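PDB 2GPR: PTS system glucose-specific EIIA component, which takes a phosphoryl group from phospho-HPr on a histidine and passes it to the EIIB domain, as part of the phosphorylation-coupled uptake of glucose. Local coordinates for residues D46-A58 / G66-I79. Sequence-based numbering, arbitrary orientation.
Sequences DFHAPVSGKLVTA and GIQTKSGVEILLHI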
loop_
_atom_site.group_PDB
_atom_site.type_symbol
_atom_site.label_atom_id
_atom_site.label_comp_id
_atom_site.label_asym_id
_atom_site.label_seq_id
_atom_site.Cartn_x
_atom_site.Cartn_y
_atom_site.Cartn_z
ATOM N N ASP A 46 -2.077 2.869 11.949
ATOM C CA ASP A 46 -0.848 2.215 11.589
ATOM C C ASP A 46 -0.875 1.527 10.213
ATOM O O ASP A 46 -1.756 0.754 9.866
ATOM C CB ASP A 46 -0.308 1.367 12.727
ATOM C CG ASP A 46 -0.446 2.095 14.071
ATOM O OD1 ASP A 46 -0.211 3.389 13.991
ATOM O OD2 ASP A 46 -0.712 1.539 15.134
ATOM N N PHE A 47 0.065 1.900 9.379
ATOM C CA PHE A 47 0.171 1.304 8.111
ATOM C C PHE A 47 1.425 0.485 8.174
ATOM O O PHE A 47 2.439 0.979 8.689
ATOM C CB PHE A 47 0.202 2.336 6.998
ATOM C CG PHE A 47 -1.125 2.975 6.768
ATOM C CD1 PHE A 47 -1.636 3.870 7.703
ATOM C CD2 PHE A 47 -1.858 2.691 5.615
ATOM C CE1 PHE A 47 -2.881 4.453 7.488
ATOM C CE2 PHE A 47 -3.114 3.258 5.386
ATOM C CZ PHE A 47 -3.636 4.105 6.362
ATOM N N HIS A 48 1.319 -0.798 7.749
ATOM C CA HIS A 48 2.410 -1.732 7.836
ATOM C C HIS A 48 2.822 -2.159 6.473
ATOM O O HIS A 48 2.075 -2.035 5.557
ATOM C CB HIS A 48 2.004 -2.994 8.639
ATOM C CG HIS A 48 1.833 -2.769 10.109
ATOM N ND1 HIS A 48 0.663 -2.257 10.629
ATOM C CD2 HIS A 48 2.706 -2.917 11.144
ATOM C CE1 HIS A 48 0.839 -2.136 11.954
ATOM N NE2 HIS A 48 2.056 -2.528 12.292
ATOM N N ALA A 49 3.991 -2.723 6.348
ATOM C CA ALA A 49 4.420 -3.240 5.102
ATOM C C ALA A 49 3.571 -4.462 4.642
ATOM O O ALA A 49 3.366 -5.453 5.360
ATOM C CB ALA A 49 5.902 -3.585 5.205
ATOM N N PRO A 50 3.142 -4.412 3.397
ATOM C CA PRO A 50 2.351 -5.462 2.746
ATOM C C PRO A 50 3.154 -6.671 2.323
ATOM O O PRO A 50 2.616 -7.733 2.118
ATOM C CB PRO A 50 1.793 -4.811 1.490
ATOM C CG PRO A 50 2.233 -3.324 1.477
ATOM C CD PRO A 50 2.993 -3.069 2.759
ATOM N N VAL A 51 4.446 -6.470 2.130
ATOM C CA VAL A 51 5.415 -7.494 1.750
ATOM C C VAL A 51 6.796 -7.155 2.307
ATOM O O VAL A 51 7.051 -6.122 2.980
ATOM C CB VAL A 51 5.519 -7.699 0.243
ATOM C CG1 VAL A 51 4.162 -8.019 -0.367
ATOM C CG2 VAL A 51 6.102 -6.426 -0.379
ATOM N N SER A 52 7.716 -8.023 2.020
ATOM C CA SER A 52 9.062 -7.776 2.419
ATOM C C SER A 52 9.868 -7.328 1.221
ATOM O O SER A 52 9.677 -7.813 0.110
ATOM C CB SER A 52 9.635 -8.976 3.078
ATOM O OG SER A 52 8.697 -9.375 4.048
ATOM N N GLY A 53 10.735 -6.349 1.431
ATOM C CA GLY A 53 11.558 -5.829 0.338
ATOM C C GLY A 53 12.296 -4.606 0.791
ATOM O O GLY A 53 12.448 -4.406 1.997
ATOM N N LYS A 54 12.732 -3.798 -0.161
ATOM C CA LYS A 54 13.454 -2.568 0.110
ATOM C C LYS A 54 12.608 -1.341 -0.108
ATOM O O LYS A 54 11.937 -1.177 -1.150
ATOM C CB LYS A 54 14.625 -2.456 -0.811
ATOM C CG LYS A 54 15.857 -2.013 -0.078
ATOM C CD LYS A 54 16.733 -1.149 -0.937
ATOM C CE LYS A 54 17.102 -1.802 -2.244
ATOM N NZ LYS A 54 18.158 -1.016 -2.895
ATOM N N LEU A 55 12.647 -0.459 0.872
ATOM C CA LEU A 55 11.917 0.791 0.761
ATOM C C LEU A 55 12.680 1.621 -0.272
ATOM O O LEU A 55 13.512 2.485 0.056
ATOM C CB LEU A 55 11.938 1.535 2.109
ATOM C CG LEU A 55 10.616 2.096 2.620
ATOM C CD1 LEU A 55 10.844 2.845 3.932
ATOM C CD2 LEU A 55 10.010 3.063 1.643
ATOM N N VAL A 56 12.475 1.279 -1.525
ATOM C CA VAL A 56 13.153 1.948 -2.618
ATOM C C VAL A 56 12.596 3.307 -2.810
ATOM O O VAL A 56 13.302 4.160 -3.265
ATOM C CB VAL A 56 13.040 1.178 -3.925
ATOM C CG1 VAL A 56 13.658 1.997 -5.056
ATOM C CG2 VAL A 56 13.730 -0.190 -3.784
ATOM N N THR A 57 11.300 3.477 -2.478
ATOM C CA THR A 57 10.602 4.770 -2.588
ATOM C C THR A 57 10.143 5.301 -1.265
ATOM O O THR A 57 9.211 4.795 -0.707
ATOM C CB THR A 57 9.297 4.699 -3.369
ATOM O OG1 THR A 57 9.491 4.413 -4.746
ATOM C CG2 THR A 57 8.593 6.026 -3.177
ATOM N N ALA A 58 10.657 6.397 -0.825
ATOM C CA ALA A 58 10.097 6.949 0.372
ATOM C C ALA A 58 10.134 8.444 0.218
ATOM O O ALA A 58 10.568 8.913 -0.785
ATOM C CB ALA A 58 10.801 6.433 1.628
ATOM N N GLY A 66 7.362 2.887 -1.171
ATOM C CA GLY A 66 7.669 1.973 -2.255
ATOM C C GLY A 66 8.569 0.813 -1.817
ATOM O O GLY A 66 9.667 0.979 -1.262
ATOM N N ILE A 67 8.087 -0.401 -2.063
ATOM C CA ILE A 67 8.807 -1.576 -1.631
ATOM C C ILE A 67 9.098 -2.422 -2.808
ATOM O O ILE A 67 8.250 -2.655 -3.667
ATOM C CB ILE A 67 8.090 -2.360 -0.494
ATOM C CG1 ILE A 67 8.033 -1.533 0.815
ATOM C CG2 ILE A 67 8.825 -3.680 -0.229
ATOM C CD1 ILE A 67 6.751 -1.649 1.620
ATOM N N GLN A 68 10.321 -2.828 -2.883
ATOM C CA GLN A 68 10.743 -3.652 -3.968
ATOM C C GLN A 68 11.199 -4.971 -3.380
ATOM O O GLN A 68 12.042 -5.000 -2.500
ATOM C CB GLN A 68 11.805 -2.884 -4.838
ATOM C CG GLN A 68 12.585 -3.659 -5.929
ATOM C CD GLN A 68 13.995 -3.081 -6.146
ATOM O OE1 GLN A 68 14.976 -3.455 -5.443
ATOM N NE2 GLN A 68 14.097 -2.111 -7.069
ATOM N N THR A 69 10.511 -6.043 -3.772
ATOM C CA THR A 69 10.839 -7.387 -3.333
ATOM C C THR A 69 12.067 -7.889 -4.069
ATOM O O THR A 69 12.517 -7.307 -5.066
ATOM C CB THR A 69 9.689 -8.367 -3.608
ATOM O OG1 THR A 69 9.539 -8.542 -5.005
ATOM C CG2 THR A 69 8.392 -7.825 -3.033
ATOM N N LYS A 70 12.584 -9.002 -3.603
ATOM C CA LYS A 70 13.746 -9.554 -4.243
ATOM C C LYS A 70 13.511 -9.832 -5.743
ATOM O O LYS A 70 14.447 -9.787 -6.552
ATOM C CB LYS A 70 14.313 -10.739 -3.471
ATOM C CG LYS A 70 13.437 -11.980 -3.546
ATOM C CD LYS A 70 13.736 -13.052 -2.491
ATOM C CE LYS A 70 13.397 -12.642 -1.057
ATOM N NZ LYS A 70 12.105 -11.951 -0.919
ATOM N N SER A 71 12.233 -10.056 -6.104
ATOM C CA SER A 71 11.773 -10.346 -7.455
ATOM C C SER A 71 11.671 -9.119 -8.344
ATOM O O SER A 71 11.296 -9.171 -9.526
ATOM C CB SER A 71 10.451 -11.004 -7.363
ATOM O OG SER A 71 10.047 -10.922 -6.019
ATOM N N GLY A 72 11.997 -7.985 -7.813
ATOM C CA GLY A 72 11.945 -6.856 -8.677
ATOM C C GLY A 72 10.587 -6.228 -8.796
ATOM O O GLY A 72 10.516 -5.055 -9.082
ATOM N N VAL A 73 9.524 -6.984 -8.604
ATOM C CA VAL A 73 8.195 -6.378 -8.603
ATOM C C VAL A 73 8.067 -5.257 -7.521
ATOM O O VAL A 73 8.419 -5.386 -6.348
ATOM C CB VAL A 73 7.106 -7.430 -8.356
ATOM C CG1 VAL A 73 7.649 -8.840 -8.516
ATOM C CG2 VAL A 73 6.442 -7.264 -6.985
ATOM N N GLU A 74 7.592 -4.119 -7.904
ATOM C CA GLU A 74 7.454 -3.070 -6.918
ATOM C C GLU A 74 6.022 -2.795 -6.626
ATOM O O GLU A 74 5.235 -2.579 -7.535
ATOM C CB GLU A 74 8.046 -1.703 -7.312
ATOM C CG GLU A 74 9.503 -1.524 -6.871
ATOM C CD GLU A 74 10.234 -0.628 -7.831
ATOM O OE1 GLU A 74 10.572 -1.237 -8.935
ATOM O OE2 GLU A 74 10.393 0.545 -7.663
ATOM N N ILE A 75 5.720 -2.690 -5.364
ATOM C CA ILE A 75 4.419 -2.341 -5.000
ATOM C C ILE A 75 4.406 -1.024 -4.237
ATOM O O ILE A 75 5.217 -0.768 -3.336
ATOM C CB ILE A 75 3.870 -3.498 -4.231
ATOM C CG1 ILE A 75 2.575 -3.153 -3.572
ATOM C CG2 ILE A 75 4.848 -3.949 -3.177
ATOM C CD1 ILE A 75 2.577 -3.658 -2.138
ATOM N N LEU A 76 3.498 -0.152 -4.609
ATOM C CA LEU A 76 3.354 1.120 -3.935
ATOM C C LEU A 76 2.129 1.218 -2.980
ATOM O O LEU A 76 0.983 0.918 -3.337
ATOM C CB LEU A 76 3.417 2.264 -4.973
ATOM C CG LEU A 76 3.231 3.671 -4.436
ATOM C CD1 LEU A 76 4.583 4.316 -4.197
ATOM C CD2 LEU A 76 2.510 4.482 -5.502
ATOM N N LEU A 77 2.402 1.632 -1.744
ATOM C CA LEU A 77 1.431 1.949 -0.708
ATOM C C LEU A 77 1.374 3.483 -0.676
ATOM O O LEU A 77 2.394 4.148 -0.524
ATOM C CB LEU A 77 1.913 1.456 0.685
ATOM C CG LEU A 77 0.891 1.360 1.826
ATOM C CD1 LEU A 77 1.480 1.897 3.117
ATOM C CD2 LEU A 77 -0.529 1.877 1.542
ATOM N N HIS A 78 0.191 4.039 -0.846
ATOM C CA HIS A 78 0.013 5.432 -0.905
ATOM C C HIS A 78 -1.122 5.833 -0.041
ATOM O O HIS A 78 -2.246 5.523 -0.381
ATOM C CB HIS A 78 -0.289 5.741 -2.339
ATOM C CG HIS A 78 -0.449 7.193 -2.600
ATOM N ND1 HIS A 78 -1.526 7.894 -2.066
ATOM C CD2 HIS A 78 0.278 8.036 -3.397
ATOM C CE1 HIS A 78 -1.436 9.123 -2.542
ATOM N NE2 HIS A 78 -0.359 9.252 -3.321
ATOM N N ILE A 79 -0.823 6.434 1.132
ATOM C CA ILE A 79 -1.859 6.781 2.044
ATOM C C ILE A 79 -2.709 7.900 1.539
ATOM O O ILE A 79 -2.194 8.966 1.235
ATOM C CB ILE A 79 -1.389 7.058 3.451
ATOM C CG1 ILE A 79 -0.701 5.819 3.995
ATOM C CG2 ILE A 79 -2.615 7.421 4.333
ATOM C CD1 ILE A 79 0.736 5.708 3.560
#
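Lys-54 and Gln-68 form an antiparallel hydrogen-bonded pair in the beta hairpin of strands 53-57 and 64-68, and each backbone N-H and C=O is used. Lys-54 N gives to Gln-68 O at 2.7 Å, and Gln-68 N returns the bond to Lys-54 O at 2.9 Å. The same Lys-54 O also receives a CA-H...O contact from Ile-67. Beyond Leu-55 the register slips by one residue. Val-56 and Thr-57 both face Gly-66, which defines a classic beta bulge. Gly-66 O takes a nearly straight bond from Thr-57 N, 3.2 Å long with 176° at the hydrogen, but the donor sits above the carbonyl plane. Val-56 N is held weakly twice, by Gly-66 O (115° at the hydrogen) and by Lys-54 O in an inverse gamma turn centred on Leu-55. Val-56 O is bonded by Gln-97 NE2. Gly-66 N gives to Thr-57 O at 2.7 Å, on a lone pair in the carbonyl plane. Glycine leaves room here for Thr-57 CB, 3.4 Å from Gly-66 CA. Ile-67 N and O turn the other way and bond Ile-75 O and N of strand 74-78.

Residues 49-51 lie over the face of the sheet that carries Ile-67 and Ile-75. Pro-50 CG meets Ile-75 CD1 at 3.6 Å. Val-51 CG2 touches the CG2 methyls of Ile-67, Thr-69 and Ile-75. With chi1 at -66°, Ile-67 CG2 lies anti to its backbone N and reaches over Gly-53, 3.5 Å from its CA. Further along, Ile-79 CG1 covers one face of the Phe-47 ring as a CH-pi contact, offset toward the rim.

His-78, unmodified here and probably the residue that carries the phosphoryl group, has its CB directed away from segment 46-58. Leu-77 and Ile-79 on either side of it in sequence point toward that segment. Strand 124-130 flanks strand 74-78, and Ile-126 packs on Ile-75 and Leu-77. Strand 46-48 pairs with strand 106-110, whose Leu-107 touches Ala-49 and Leu-77, and strand 8-11 covers Val-51.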